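Local atomic coordinates of polysaccharide deacetylase (Bacillus anthracis, PDB entry 2J13), a protein that probably removes acetyl groups from peptidoglycan, as a zinc-binding family 4 carbohydrate esterase with a NodB homology domain. Residues T60-Y65 with Y150-R155; H108-H113 with E137-V142. All blocks are in the same frame, centred on the assembly; numbering follows the deposited sequence.

How the contacts relate
Contact 1 sets R152 against T60 and D62, and contact 2 packs I139 of helix 125-143 on strand 109-112; their centres lie 12 Å apart, with the centre of contact 1 about 5 Å from that of the chain and contact 2 about 12 Å from it. They meet where the R152 backbone O accepts a 2.7 Å hydrogen bond, a probable one, from H113 ND1, and where Y150 O and N112 N lie 2.9 Å apart. Contact 1 lines the zinc pocket; contact 2 packs the strand behind it, whose chain runs on to the ligand H113. Cacodylate bridges zinc and D62, with O2 1.9 Å from zinc and O1 2.4 Å from D62 OD2.

Contact 1: residues T60-Y65 with Y150-R155; sequences TFDNGY and YVRPPR. With CAC (cacodylate ion), chain H.
R152 points the end of its guanidinium at T60, and NH1 and NH2 both bond to T60 OG1 at 3.0 Å. The hydroxyl oxygen lies only 2° out of the guanidinium plane, and both N-H...O bonds are bent, as fits one acceptor shared by two donors. T60 OG1 also hydrogen-bonds L208 O on the adjacent strand. D62 comes across R152 at roughly a right angle: NH1 reaches OD1 in a 2.9 Å salt bridge on the syn side of the carboxylate but tilted out of its plane, while the two planes stand 55° apart. With CG anti to the backbone N (chi1 -177°) and a bend at chi3, the arginine brings its guanidinium edge, NH1 foremost, against both T60 and D62, and V174 O and F175 O take NE and NH2. The carboxylate's other oxygen, D62 OD2, lies 2.4 Å from cacodylate O1. R155 N donates to cacodylate O2 over 2.8 Å. T60-D62 lie in this chain's TFDNG version of the family 4 TFDDG motif, and R152-R155 in its RPPRG motif; in relatives the equivalent aspartate is thought to act as the base. Gripping OD1 while OD2 faces the bound anion, R152 probably holds the carboxylate in position for the substrate.

Contact 2: residues H108-H113 with E137-V142; sequences HIIGNH and EEIKKV. With ZN (zinc ion), chain B.
The 2.0 Å bond from H113 NE2 to zinc is the shortest polar link here, made just beyond the strand whose I110 and G111 touch I139 of helix 125-143. H113 and H117, second histidine of the HSWSH motif, both ligate the metal, as does cacodylate O2. Across the contact no hydrogen bond forms; aliphatic side chains meet. I110 and I139 run alongside one another head to tail: I139 CD1 reaches I110 CG2 at 3.8 Å, and I139 CG1 lies 3.9 Å from that same methyl. CG1 of I110 lies beside the backbone N (chi1 -56°), which puts CG2 anti to that nitrogen and facing I139. I139 CD1 extends beyond I110 to lie 3.7 Å from G111 O. Strand 109-112, helix 125-143 and strand 150-151 form a beta-alpha-beta crossover, the repeating element of the distorted beta/alpha barrel adopted by NodB-type deacetylases; I139 is thus a helix residue seated on the outer side of the barrel wall. V88, I93 and V148 also touch I139, while L100 and M103 of helix 97-105 touch I110. One step before the metal ligand, N112 ND2 hydrogen-bonds L132 O, a second tie to the same helix, and N112 OD1 accepts from S114 N.

Contact 1: residues T60-Y65 with Y150-R155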
loop_
_atom_site.group_PDB
_atom_site.type_symbol
_atom_site.label_atom_id
_atom_site.label_comp_id
_atom_site.label_asym_id
_atom_site.label_seq_id
_atom_site.Cartn_x
_atom_site.Cartn_y
_atom_site.Cartn_z
ATOM N N THR A 60 -0.808 2.379 -5.901
ATOM C CA THR A 60 -0.323 1.325 -5.026
ATOM C C THR A 60 -0.842 -0.019 -5.502
ATOM O O THR A 60 -1.851 -0.081 -6.207
ATOM C CB THR A 60 -0.751 1.536 -3.566
ATOM O OG1 THR A 60 -2.161 1.303 -3.427
ATOM C CG2 THR A 60 -0.373 2.921 -3.065
ATOM N N PHE A 61 -0.113 -1.060 -5.120
ATOM C CA PHE A 61 -0.449 -2.463 -5.405
ATOM C C PHE A 61 -0.215 -3.256 -4.127
ATOM O O PHE A 61 0.704 -2.943 -3.361
ATOM C CB PHE A 61 0.438 -3.057 -6.501
ATOM C CG PHE A 61 0.312 -2.374 -7.838
ATOM C CD1 PHE A 61 1.054 -1.266 -8.127
ATOM C CD2 PHE A 61 -0.540 -2.871 -8.812
ATOM C CE1 PHE A 61 0.936 -0.640 -9.390
ATOM C CE2 PHE A 61 -0.642 -2.242 -10.034
ATOM C CZ PHE A 61 0.061 -1.109 -10.274
ATOM N N ASP A 62 -1.015 -4.315 -3.933
ATOM C CA ASP A 62 -0.753 -5.293 -2.873
ATOM C C ASP A 62 -0.264 -6.605 -3.494
ATOM O O ASP A 62 -0.831 -7.104 -4.480
ATOM C CB ASP A 62 -1.992 -5.552 -2.016
ATOM C CG ASP A 62 -2.431 -4.355 -1.239
ATOM O OD1 ASP A 62 -1.691 -3.350 -1.225
ATOM O OD2 ASP A 62 -3.586 -4.378 -0.701
ATOM N N ASN A 63 0.784 -7.165 -2.898
ATOM C CA ASN A 63 1.494 -8.288 -3.433
ATOM C C ASN A 63 1.627 -9.379 -2.400
ATOM O O ASN A 63 2.642 -9.528 -1.751
ATOM C CB ASN A 63 2.859 -7.851 -3.914
ATOM C CG ASN A 63 2.771 -6.805 -4.971
ATOM O OD1 ASN A 63 2.990 -7.092 -6.135
ATOM N ND2 ASN A 63 2.436 -5.585 -4.585
ATOM N N GLY A 64 0.525 -10.094 -2.225
ATOM C CA GLY A 64 0.509 -11.317 -1.442
ATOM C C GLY A 64 0.498 -12.550 -2.321
ATOM O O GLY A 64 0.667 -13.655 -1.818
ATOM N N TYR A 65 0.218 -12.375 -3.611
ATOM C CA TYR A 65 0.224 -13.473 -4.562
ATOM C C TYR A 65 0.849 -12.985 -5.871
ATOM O O TYR A 65 0.719 -11.795 -6.225
ATOM C CB TYR A 65 -1.209 -13.944 -4.782
ATOM C CG TYR A 65 -1.349 -15.167 -5.639
ATOM C CD1 TYR A 65 -1.178 -16.437 -5.103
ATOM C CD2 TYR A 65 -1.684 -15.059 -6.991
ATOM C CE1 TYR A 65 -1.325 -17.570 -5.889
ATOM C CE2 TYR A 65 -1.825 -16.184 -7.787
ATOM C CZ TYR A 65 -1.645 -17.434 -7.232
ATOM O OH TYR A 65 -1.789 -18.552 -8.016
ATOM N N TYR A 150 5.490 2.351 5.627
ATOM C CA TYR A 150 4.081 2.210 5.210
ATOM C C TYR A 150 3.592 0.780 5.414
ATOM O O TYR A 150 4.163 -0.153 4.878
ATOM C CB TYR A 150 3.911 2.647 3.753
ATOM C CG TYR A 150 4.485 4.014 3.509
ATOM C CD1 TYR A 150 3.941 5.140 4.117
ATOM C CD2 TYR A 150 5.595 4.186 2.699
ATOM C CE1 TYR A 150 4.502 6.402 3.913
ATOM C CE2 TYR A 150 6.143 5.414 2.503
ATOM C CZ TYR A 150 5.605 6.520 3.115
ATOM O OH TYR A 150 6.182 7.769 2.904
ATOM N N VAL A 151 2.483 0.646 6.140
ATOM C CA VAL A 151 1.830 -0.633 6.357
ATOM C C VAL A 151 0.427 -0.561 5.778
ATOM O O VAL A 151 -0.268 0.397 6.026
ATOM C CB VAL A 151 1.785 -0.980 7.866
ATOM C CG1 VAL A 151 0.800 -2.100 8.127
ATOM C CG2 VAL A 151 3.203 -1.329 8.330
ATOM N N ARG A 152 0.016 -1.578 5.039
ATOM C CA ARG A 152 -1.404 -1.755 4.673
ATOM C C ARG A 152 -1.894 -3.085 5.275
ATOM O O ARG A 152 -1.346 -4.157 4.990
ATOM C CB ARG A 152 -1.580 -1.769 3.166
ATOM C CG ARG A 152 -3.034 -1.876 2.722
ATOM C CD ARG A 152 -3.195 -1.629 1.282
ATOM N NE ARG A 152 -3.128 -0.219 0.959
ATOM C CZ ARG A 152 -2.926 0.226 -0.274
ATOM N NH1 ARG A 152 -2.639 -0.628 -1.244
ATOM N NH2 ARG A 152 -2.913 1.510 -0.492
ATOM N N PRO A 153 -2.915 -3.034 6.137
ATOM C CA PRO A 153 -3.379 -4.258 6.759
ATOM C C PRO A 153 -3.999 -5.264 5.800
ATOM O O PRO A 153 -4.725 -4.866 4.860
ATOM C CB PRO A 153 -4.468 -3.760 7.756
ATOM C CG PRO A 153 -4.343 -2.393 7.848
ATOM C CD PRO A 153 -3.658 -1.863 6.628
ATOM N N PRO A 154 -3.727 -6.563 6.004
ATOM C CA PRO A 154 -4.395 -7.595 5.224
ATOM C C PRO A 154 -5.896 -7.404 5.176
ATOM O O PRO A 154 -6.530 -7.176 6.216
ATOM C CB PRO A 154 -4.006 -8.859 5.958
ATOM C CG PRO A 154 -2.674 -8.544 6.439
ATOM C CD PRO A 154 -2.762 -7.182 6.938
ATOM N N ARG A 155 -6.439 -7.461 3.976
ATOM C CA ARG A 155 -7.882 -7.281 3.719
ATOM C C ARG A 155 -8.488 -5.953 4.169
ATOM O O ARG A 155 -9.732 -5.777 4.140
ATOM C CB ARG A 155 -8.643 -8.487 4.287
ATOM C CG ARG A 155 -8.205 -9.809 3.782
ATOM C CD ARG A 155 -8.939 -11.019 4.454
ATOM N NE ARG A 155 -8.161 -12.205 4.116
ATOM C CZ ARG A 155 -7.041 -12.617 4.729
ATOM N NH1 ARG A 155 -6.558 -12.032 5.852
ATOM N NH2 ARG A 155 -6.397 -13.666 4.221
HETATM AS AS CAC H . -6.079 -6.702 0.079
HETATM O O1 CAC H . -4.937 -6.332 -1.126
HETATM O O2 CAC H . -5.303 -7.545 1.365
HETATM C C1 CAC H . -6.762 -5.018 0.778
HETATM C C2 CAC H . -7.554 -7.816 -0.595
#

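Contact 2: residues H108-H113 with E137-V142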
loop_
_atom_site.group_PDB
_atom_site.type_symbol
_atom_site.label_atom_id
_atom_site.label_comp_id
_atom_site.label_asym_id
_atom_site.label_seq_id
_atom_site.Cartn_x
_atom_site.Cartn_y
_atom_site.Cartn_z
ATOM N N HIS A 108 10.705 2.441 -6.950
ATOM C CA HIS A 108 9.442 2.283 -6.206
ATOM C C HIS A 108 9.692 2.175 -4.706
ATOM O O HIS A 108 10.859 2.132 -4.257
ATOM C CB HIS A 108 8.680 1.098 -6.739
ATOM C CG HIS A 108 8.420 1.213 -8.197
ATOM N ND1 HIS A 108 7.645 2.220 -8.733
ATOM C CD2 HIS A 108 8.911 0.510 -9.242
ATOM C CE1 HIS A 108 7.634 2.099 -10.047
ATOM N NE2 HIS A 108 8.398 1.076 -10.383
ATOM N N ILE A 109 8.607 2.203 -3.933
ATOM C CA ILE A 109 8.700 2.021 -2.477
ATOM C C ILE A 109 8.098 0.681 -2.183
ATOM O O ILE A 109 7.038 0.348 -2.743
ATOM C CB ILE A 109 7.950 3.103 -1.737
ATOM C CG1 ILE A 109 8.603 4.450 -2.012
ATOM C CG2 ILE A 109 7.863 2.776 -0.245
ATOM C CD1 ILE A 109 7.763 5.604 -1.563
ATOM N N ILE A 110 8.771 -0.110 -1.349
ATOM C CA ILE A 110 8.243 -1.398 -0.925
ATOM C C ILE A 110 7.603 -1.208 0.449
ATOM O O ILE A 110 8.255 -0.730 1.410
ATOM C CB ILE A 110 9.325 -2.502 -0.870
ATOM C CG1 ILE A 110 10.033 -2.644 -2.223
ATOM C CG2 ILE A 110 8.728 -3.832 -0.477
ATOM C CD1 ILE A 110 11.283 -3.547 -2.087
ATOM N N GLY A 111 6.305 -1.499 0.514
ATOM C CA GLY A 111 5.557 -1.413 1.771
ATOM C C GLY A 111 5.362 -2.766 2.416
ATOM O O GLY A 111 5.630 -3.785 1.837
ATOM N N ASN A 112 4.823 -2.727 3.628
ATOM C CA ASN A 112 4.668 -3.866 4.492
ATOM C C ASN A 112 3.210 -4.345 4.508
ATOM O O ASN A 112 2.329 -3.591 4.962
ATOM C CB ASN A 112 5.105 -3.457 5.891
ATOM C CG ASN A 112 5.245 -4.616 6.852
ATOM O OD1 ASN A 112 4.514 -5.613 6.784
ATOM N ND2 ASN A 112 6.223 -4.491 7.779
ATOM N N HIS A 113 2.957 -5.572 4.049
ATOM C CA HIS A 113 1.617 -6.158 4.019
ATOM C C HIS A 113 1.532 -7.379 4.956
ATOM O O HIS A 113 0.631 -8.198 4.811
ATOM C CB HIS A 113 1.230 -6.548 2.598
ATOM C CG HIS A 113 -0.236 -6.690 2.333
ATOM N ND1 HIS A 113 -1.191 -5.851 2.859
ATOM C CD2 HIS A 113 -0.892 -7.544 1.518
ATOM C CE1 HIS A 113 -2.388 -6.226 2.420
ATOM N NE2 HIS A 113 -2.237 -7.252 1.606
ATOM N N GLU A 137 12.281 -6.146 8.383
ATOM C CA GLU A 137 13.682 -6.612 8.392
ATOM C C GLU A 137 14.027 -7.334 7.089
ATOM O O GLU A 137 15.144 -7.159 6.540
ATOM C CB GLU A 137 13.907 -7.512 9.602
ATOM C CG GLU A 137 13.768 -6.768 10.924
ATOM C CD GLU A 137 14.036 -7.626 12.154
ATOM O OE1 GLU A 137 14.144 -8.863 12.049
ATOM O OE2 GLU A 137 14.104 -7.018 13.246
ATOM N N GLU A 138 13.123 -8.154 6.566
ATOM C CA GLU A 138 13.364 -8.859 5.304
ATOM C C GLU A 138 13.469 -7.887 4.122
ATOM O O GLU A 138 14.377 -8.033 3.271
ATOM C CB GLU A 138 12.293 -9.904 5.061
ATOM C CG GLU A 138 12.625 -10.995 4.122
ATOM C CD GLU A 138 13.630 -12.032 4.705
ATOM O OE1 GLU A 138 13.643 -12.299 5.944
ATOM O OE2 GLU A 138 14.402 -12.593 3.910
ATOM N N ILE A 139 12.585 -6.899 4.040
ATOM C CA ILE A 139 12.695 -5.886 2.983
ATOM C C ILE A 139 14.074 -5.196 3.009
ATOM O O ILE A 139 14.779 -5.119 1.984
ATOM C CB ILE A 139 11.580 -4.809 3.091
ATOM C CG1 ILE A 139 10.222 -5.398 2.729
ATOM C CG2 ILE A 139 11.934 -3.600 2.202
ATOM C CD1 ILE A 139 9.038 -4.481 3.210
ATOM N N LYS A 140 14.472 -4.738 4.189
ATOM C CA LYS A 140 15.766 -4.057 4.385
ATOM C C LYS A 140 16.955 -4.941 4.056
ATOM O O LYS A 140 17.872 -4.499 3.318
ATOM C CB LYS A 140 15.872 -3.551 5.807
ATOM C CG LYS A 140 14.995 -2.338 6.092
ATOM C CD LYS A 140 15.003 -2.010 7.564
ATOM C CE LYS A 140 14.183 -0.785 7.842
ATOM N NZ LYS A 140 14.328 -0.352 9.235
ATOM N N LYS A 141 16.928 -6.188 4.509
ATOM C CA LYS A 141 18.090 -7.112 4.261
ATOM C C LYS A 141 18.157 -7.539 2.791
ATOM O O LYS A 141 19.248 -7.581 2.209
ATOM C CB LYS A 141 17.964 -8.364 5.095
ATOM C CG LYS A 141 18.143 -8.165 6.573
ATOM C CD LYS A 141 19.563 -7.750 6.952
ATOM C CE LYS A 141 19.841 -7.855 8.450
ATOM N NZ LYS A 141 21.125 -7.171 8.848
ATOM N N VAL A 142 17.001 -7.853 2.188
ATOM C CA VAL A 142 16.952 -8.369 0.821
ATOM C C VAL A 142 17.223 -7.269 -0.199
ATOM O O VAL A 142 17.994 -7.472 -1.183
ATOM C CB VAL A 142 15.646 -9.112 0.522
ATOM C CG1 VAL A 142 15.504 -9.392 -0.950
ATOM C CG2 VAL A 142 15.549 -10.402 1.327
HETATM ZN ZN ZN B . -3.713 -8.497 0.998
#